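Local coordinates for purine nucleoside phosphorylase (Schistosoma mansoni, PDB 5KO5), which catalyses the phosphorolysis of purine nucleosides to free base and ribose 1-phosphate and, in this isoform, also binds cytosine, at residues Ile29-Gly34 against Gly38-Glu43; Thr62-Val67 against Glu91-Gln96. All coordinates share one frame; numbering follows the deposited sequence.

In the fold
Contact 1 lies in the interior and contact 2 at the surface, about 19 Å apart between centres, with no element of the fold in common. Contact 1 joins strand 29-32 of the mixed sheet to the short helix 39-42 across a glycine-rich turn, and it is carried by aliphatic and sulfur atoms. Contact 2 sets the loop between strands 47-51 and 69-75 against the chain leading into helix 95-108; there one methyl meets polar side-chain ends, a water joins the two segments, and the charge of Glu-91 is met by Arg-160 of a neighbouring subunit. The chemistry thus changes from apolar to polar on passing from the sheet to the subunit boundary.

Contact 1 (Ile29-Gly34 against Gly38-Glu43); sequences IGIICG and GKLIEE
Ile-41, on the short, weakly bonded helix 39-42, points toward strand 29-32 and the loop after it, and is met by two side chains, Ile-31 and Cys-33. Its CG1 is the shared point: Ile-31 CD1 and Cys-33 SG each come to 4.0 Å of Ile-41 CG1. The terminal methyl then bears on the sulfur, with Ile-41 CD1 and Cys-33 SG 3.8 Å apart. Ile-31 holds CG1 between the backbone N and the carbonyl carbon (chi1 69°), and from there an extended chi2 carries CD1 out to the helix. Ile-41 instead has CG1 beside its backbone N (chi1 -58°); the two isoleucine chains run in opposing senses, and the terminal methyl of Ile-31 abuts the CG1 methylene of Ile-41. Ile-31 CD1 also touches a second helical residue, lying 4.3 Å from Leu-40 CD2.

This is the first strand and the following glycine-rich turn of the phosphorylase fold: strand 29-32, paired in parallel with strands 78-84 and 112-121, runs into the turn that leads to the short helix 39-42. In trimeric purine nucleoside phosphorylases this turn contributes to the phosphate site, and probably does so here, where an ethanediol sits beside Gly-34.

Near the turn the backbones close in. Gly-38 CA lies 3.9 Å from Cys-33 CB, while a hydrogen bond from Gly-34 N to Thr-116 OG1 ties the chain just past the strand to strand 112-121. No hydrogen bond joins the two segments; the helix and the strand with its following loop meet through aliphatic carbon and sulfur atoms. Ala-82 of strand 78-84 touches both Ile-31 and Ile-41, and Leu-40 also packs on Gln-274 and Ile-281 of helix 259-283.

Contact 2 (Thr62-Val67 against Glu91-Gln96); sequences TVAGHV and EGYSNQ
The methyl of Ala-64 faces two polar side-chain ends, the carboxylate of Glu-91 and the hydroxyl of Tyr-93. Ala-64 CB stands over a face of the carboxylate, almost directly above one oxygen, with Glu-91 OE1 at 3.6 Å. The phenol comes from another direction, bringing Tyr-93 OH to 3.9 Å from Ala-64 CB; seen from the methyl carbon, the two oxygens are roughly at right angles. The methyl lies beyond the hydroxyl and out of the ring plane, so it does not rest on the aromatic face. Ring and carboxylate are themselves turned by about 48° against each other.

A bend at chi2 (-70°) folds the Glu-91 chain and lays its flat end against the alanine. Glu-91 OE2 forms a salt bridge with Arg-160 of the second subunit, which probably helps to fix the rotation of the carboxylate. The Tyr-93 side chain also touches Thr-61 and Leu-87.

The segments are joined by water 1, which accepts a hydrogen bond from Ala-64 N at 3.0 Å and is 2.9 Å from Tyr-93 OH. Beyond the tyrosine, Ser-94 is the N-cap of helix 95-108, and its backbone N is bonded to Glu-97 OE1.

With no direct hydrogen bond across the contact, the touching of 62-67 and 91-96 amounts to van der Waals approach of one methyl, and the polar link found between the segments is a bridging water, while the charge of Glu-91 is committed to the intersubunit boundary of the trimer.

Contact 1 (Ile29-Gly34 against Gly38-Glu43)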
loop_
_atom_site.group_PDB
_atom_site.type_symbol
_atom_site.label_atom_id
_atom_site.label_comp_id
_atom_site.label_asym_id
_atom_site.label_seq_id
_atom_site.Cartn_x
_atom_site.Cartn_y
_atom_site.Cartn_z
ATOM N N ILE A 29 29.897 -13.656 2.834
ATOM C CA ILE A 29 28.522 -14.099 3.002
ATOM C C ILE A 29 27.888 -13.264 4.102
ATOM O O ILE A 29 28.519 -12.984 5.126
ATOM C CB ILE A 29 28.499 -15.598 3.383
ATOM C CG1 ILE A 29 29.070 -16.434 2.241
ATOM C CG2 ILE A 29 27.102 -16.051 3.721
ATOM C CD1 ILE A 29 29.668 -17.753 2.699
ATOM N N GLY A 30 26.645 -12.852 3.884
ATOM C CA GLY A 30 25.864 -12.162 4.890
ATOM C C GLY A 30 24.724 -13.049 5.346
ATOM O O GLY A 30 24.231 -13.887 4.586
ATOM N N ILE A 31 24.320 -12.893 6.605
ATOM C CA ILE A 31 23.194 -13.663 7.130
ATOM C C ILE A 31 22.259 -12.755 7.925
ATOM O O ILE A 31 22.694 -11.878 8.679
ATOM C CB ILE A 31 23.599 -14.936 7.916
ATOM C CG1 ILE A 31 24.267 -14.598 9.234
ATOM C CG2 ILE A 31 24.541 -15.831 7.106
ATOM C CD1 ILE A 31 24.579 -15.831 10.080
ATOM N N ILE A 32 20.962 -12.973 7.747
ATOM C CA ILE A 32 19.923 -12.299 8.515
ATOM C C ILE A 32 18.972 -13.394 8.962
ATOM O O ILE A 32 18.490 -14.175 8.136
ATOM C CB ILE A 32 19.194 -11.237 7.668
ATOM C CG1 ILE A 32 20.164 -10.132 7.227
ATOM C CG2 ILE A 32 18.014 -10.650 8.423
ATOM C CD1 ILE A 32 19.570 -9.144 6.224
ATOM N N CYS A 33 18.746 -13.495 10.264
ATOM C CA CYS A 33 18.073 -14.654 10.834
ATOM C C CYS A 33 16.709 -14.264 11.380
ATOM O O CYS A 33 16.529 -13.165 11.923
ATOM C CB CYS A 33 18.914 -15.265 11.955
ATOM S SG CYS A 33 20.559 -15.764 11.419
ATOM N N GLY A 34 15.749 -15.174 11.241
ATOM C CA GLY A 34 14.430 -14.942 11.791
ATOM C C GLY A 34 14.419 -15.026 13.307
ATOM O O GLY A 34 15.371 -15.468 13.951
ATOM N N GLY A 38 18.415 -17.400 15.563
ATOM C CA GLY A 38 19.669 -16.684 15.500
ATOM C C GLY A 38 20.843 -17.379 16.150
ATOM O O GLY A 38 21.910 -16.766 16.268
ATOM N N LYS A 39 20.700 -18.644 16.555
ATOM C CA LYS A 39 21.744 -19.256 17.370
ATOM C C LYS A 39 23.033 -19.485 16.588
ATOM O O LYS A 39 24.110 -19.521 17.189
ATOM C CB LYS A 39 21.243 -20.534 18.045
ATOM N N LEU A 40 22.955 -19.620 15.259
ATOM C CA LEU A 40 24.178 -19.733 14.463
ATOM C C LEU A 40 25.092 -18.535 14.682
ATOM O O LEU A 40 26.320 -18.677 14.705
ATOM C CB LEU A 40 23.846 -19.873 12.976
ATOM C CG LEU A 40 25.048 -20.020 12.034
ATOM C CD1 LEU A 40 25.867 -21.261 12.378
ATOM C CD2 LEU A 40 24.593 -20.065 10.587
ATOM N N ILE A 41 24.505 -17.345 14.846
ATOM C CA ILE A 41 25.293 -16.149 15.131
ATOM C C ILE A 41 26.082 -16.325 16.421
ATOM O O ILE A 41 27.219 -15.852 16.541
ATOM C CB ILE A 41 24.377 -14.911 15.175
ATOM C CG1 ILE A 41 23.637 -14.753 13.848
ATOM C CG2 ILE A 41 25.172 -13.654 15.494
ATOM C CD1 ILE A 41 22.615 -13.631 13.844
ATOM N N GLU A 42 25.497 -17.013 17.405
ATOM C CA GLU A 42 26.203 -17.259 18.656
ATOM C C GLU A 42 27.368 -18.226 18.487
ATOM O O GLU A 42 28.238 -18.286 19.363
ATOM C CB GLU A 42 25.233 -17.775 19.722
ATOM N N GLU A 43 27.415 -18.973 17.384
ATOM C CA GLU A 43 28.463 -19.956 17.145
ATOM C C GLU A 43 29.500 -19.495 16.128
ATOM O O GLU A 43 30.330 -20.299 15.695
ATOM C CB GLU A 43 27.854 -21.294 16.720
ATOM C CG GLU A 43 26.957 -21.923 17.773
ATOM C CD GLU A 43 27.700 -22.251 19.053
ATOM O OE1 GLU A 43 28.906 -22.575 18.981
ATOM O OE2 GLU A 43 27.077 -22.179 20.133
#

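Contact 2 (Thr62-Val67 against Glu91-Gln96)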
loop_
_atom_site.group_PDB
_atom_site.type_symbol
_atom_site.label_atom_id
_atom_site.label_comp_id
_atom_site.label_asym_id
_atom_site.label_seq_id
_atom_site.Cartn_x
_atom_site.Cartn_y
_atom_site.Cartn_z
ATOM N N THR A 62 16.870 2.218 19.226
ATOM C CA THR A 62 16.596 2.204 20.660
ATOM C C THR A 62 15.106 2.301 20.978
ATOM O O THR A 62 14.682 1.860 22.051
ATOM C CB THR A 62 17.380 3.317 21.355
ATOM O OG1 THR A 62 17.009 4.582 20.797
ATOM C CG2 THR A 62 18.877 3.107 21.163
ATOM N N VAL A 63 14.291 2.871 20.090
ATOM C CA VAL A 63 12.857 2.914 20.370
ATOM C C VAL A 63 12.288 1.500 20.431
ATOM O O VAL A 63 11.555 1.144 21.360
ATOM C CB VAL A 63 12.114 3.808 19.361
ATOM C CG1 VAL A 63 10.619 3.736 19.611
ATOM C CG2 VAL A 63 12.582 5.255 19.481
ATOM N N ALA A 64 12.637 0.664 19.449
ATOM C CA ALA A 64 12.239 -0.739 19.519
ATOM C C ALA A 64 13.009 -1.478 20.603
ATOM O O ALA A 64 12.490 -2.436 21.191
ATOM C CB ALA A 64 12.458 -1.413 18.166
ATOM N N GLY A 65 14.235 -1.045 20.886
ATOM C CA GLY A 65 15.053 -1.716 21.872
ATOM C C GLY A 65 15.518 -3.077 21.381
ATOM O O GLY A 65 15.543 -3.371 20.181
ATOM N N HIS A 66 15.891 -3.916 22.346
ATOM C CA HIS A 66 16.401 -5.262 22.095
ATOM C C HIS A 66 17.739 -5.229 21.359
ATOM O O HIS A 66 18.297 -4.154 21.117
ATOM C CB HIS A 66 15.345 -6.139 21.404
ATOM C CG HIS A 66 14.045 -6.211 22.148
ATOM N ND1 HIS A 66 13.802 -7.139 23.138
ATOM C CD2 HIS A 66 12.920 -5.462 22.051
ATOM C CE1 HIS A 66 12.584 -6.959 23.619
ATOM N NE2 HIS A 66 12.026 -5.950 22.973
ATOM N N VAL A 67 18.266 -6.402 21.002
ATOM C CA VAL A 67 19.652 -6.488 20.546
ATOM C C VAL A 67 19.823 -5.839 19.174
ATOM O O VAL A 67 18.914 -5.842 18.331
ATOM C CB VAL A 67 20.133 -7.951 20.559
ATOM C CG1 VAL A 67 19.403 -8.769 19.500
ATOM C CG2 VAL A 67 21.648 -8.032 20.378
ATOM N N GLU A 91 8.143 -1.763 12.215
ATOM C CA GLU A 91 8.572 -0.912 13.323
ATOM C C GLU A 91 8.585 0.561 12.957
ATOM O O GLU A 91 8.716 1.403 13.853
ATOM C CB GLU A 91 9.982 -1.285 13.781
ATOM C CG GLU A 91 10.059 -2.590 14.497
ATOM C CD GLU A 91 9.407 -2.569 15.894
ATOM O OE1 GLU A 91 9.294 -1.497 16.547
ATOM O OE2 GLU A 91 9.033 -3.655 16.345
ATOM N N GLY A 92 8.470 0.888 11.676
ATOM C CA GLY A 92 8.518 2.256 11.216
ATOM C C GLY A 92 9.840 2.681 10.624
ATOM O O GLY A 92 9.979 3.855 10.263
ATOM N N TYR A 93 10.802 1.769 10.499
ATOM C CA TYR A 93 12.066 2.125 9.860
ATOM C C TYR A 93 11.834 2.561 8.421
ATOM O O TYR A 93 11.011 1.984 7.701
ATOM C CB TYR A 93 13.017 0.929 9.865
ATOM C CG TYR A 93 13.466 0.537 11.243
ATOM C CD1 TYR A 93 14.204 1.412 12.019
ATOM C CD2 TYR A 93 13.152 -0.704 11.770
ATOM C CE1 TYR A 93 14.604 1.068 13.297
ATOM C CE2 TYR A 93 13.552 -1.060 13.032
ATOM C CZ TYR A 93 14.283 -0.180 13.791
ATOM O OH TYR A 93 14.679 -0.530 15.060
ATOM N N SER A 94 12.609 3.552 7.988
ATOM C CA SER A 94 12.467 4.069 6.641
ATOM C C SER A 94 13.186 3.171 5.640
ATOM O O SER A 94 14.004 2.309 5.985
ATOM C CB SER A 94 13.047 5.473 6.556
ATOM O OG SER A 94 14.461 5.416 6.580
ATOM N N ASN A 95 12.867 3.406 4.366
ATOM C CA ASN A 95 13.573 2.742 3.272
ATOM C C ASN A 95 15.078 2.910 3.405
ATOM O O ASN A 95 15.846 1.974 3.140
ATOM C CB ASN A 95 13.124 3.349 1.943
ATOM C CG ASN A 95 11.746 2.908 1.546
ATOM O OD1 ASN A 95 11.145 2.063 2.217
ATOM N ND2 ASN A 95 11.229 3.461 0.445
ATOM N N GLN A 96 15.519 4.103 3.807
ATOM C CA GLN A 96 16.952 4.345 3.931
ATOM C C GLN A 96 17.566 3.513 5.047
ATOM O O GLN A 96 18.708 3.044 4.926
ATOM C CB GLN A 96 17.220 5.830 4.183
ATOM C CG GLN A 96 16.601 6.780 3.163
ATOM C CD GLN A 96 16.931 6.414 1.741
ATOM O OE1 GLN A 96 18.060 6.042 1.417
ATOM N NE2 GLN A 96 15.935 6.530 0.867
HETATM O O HOH W 1 13.583 1.574 16.781
#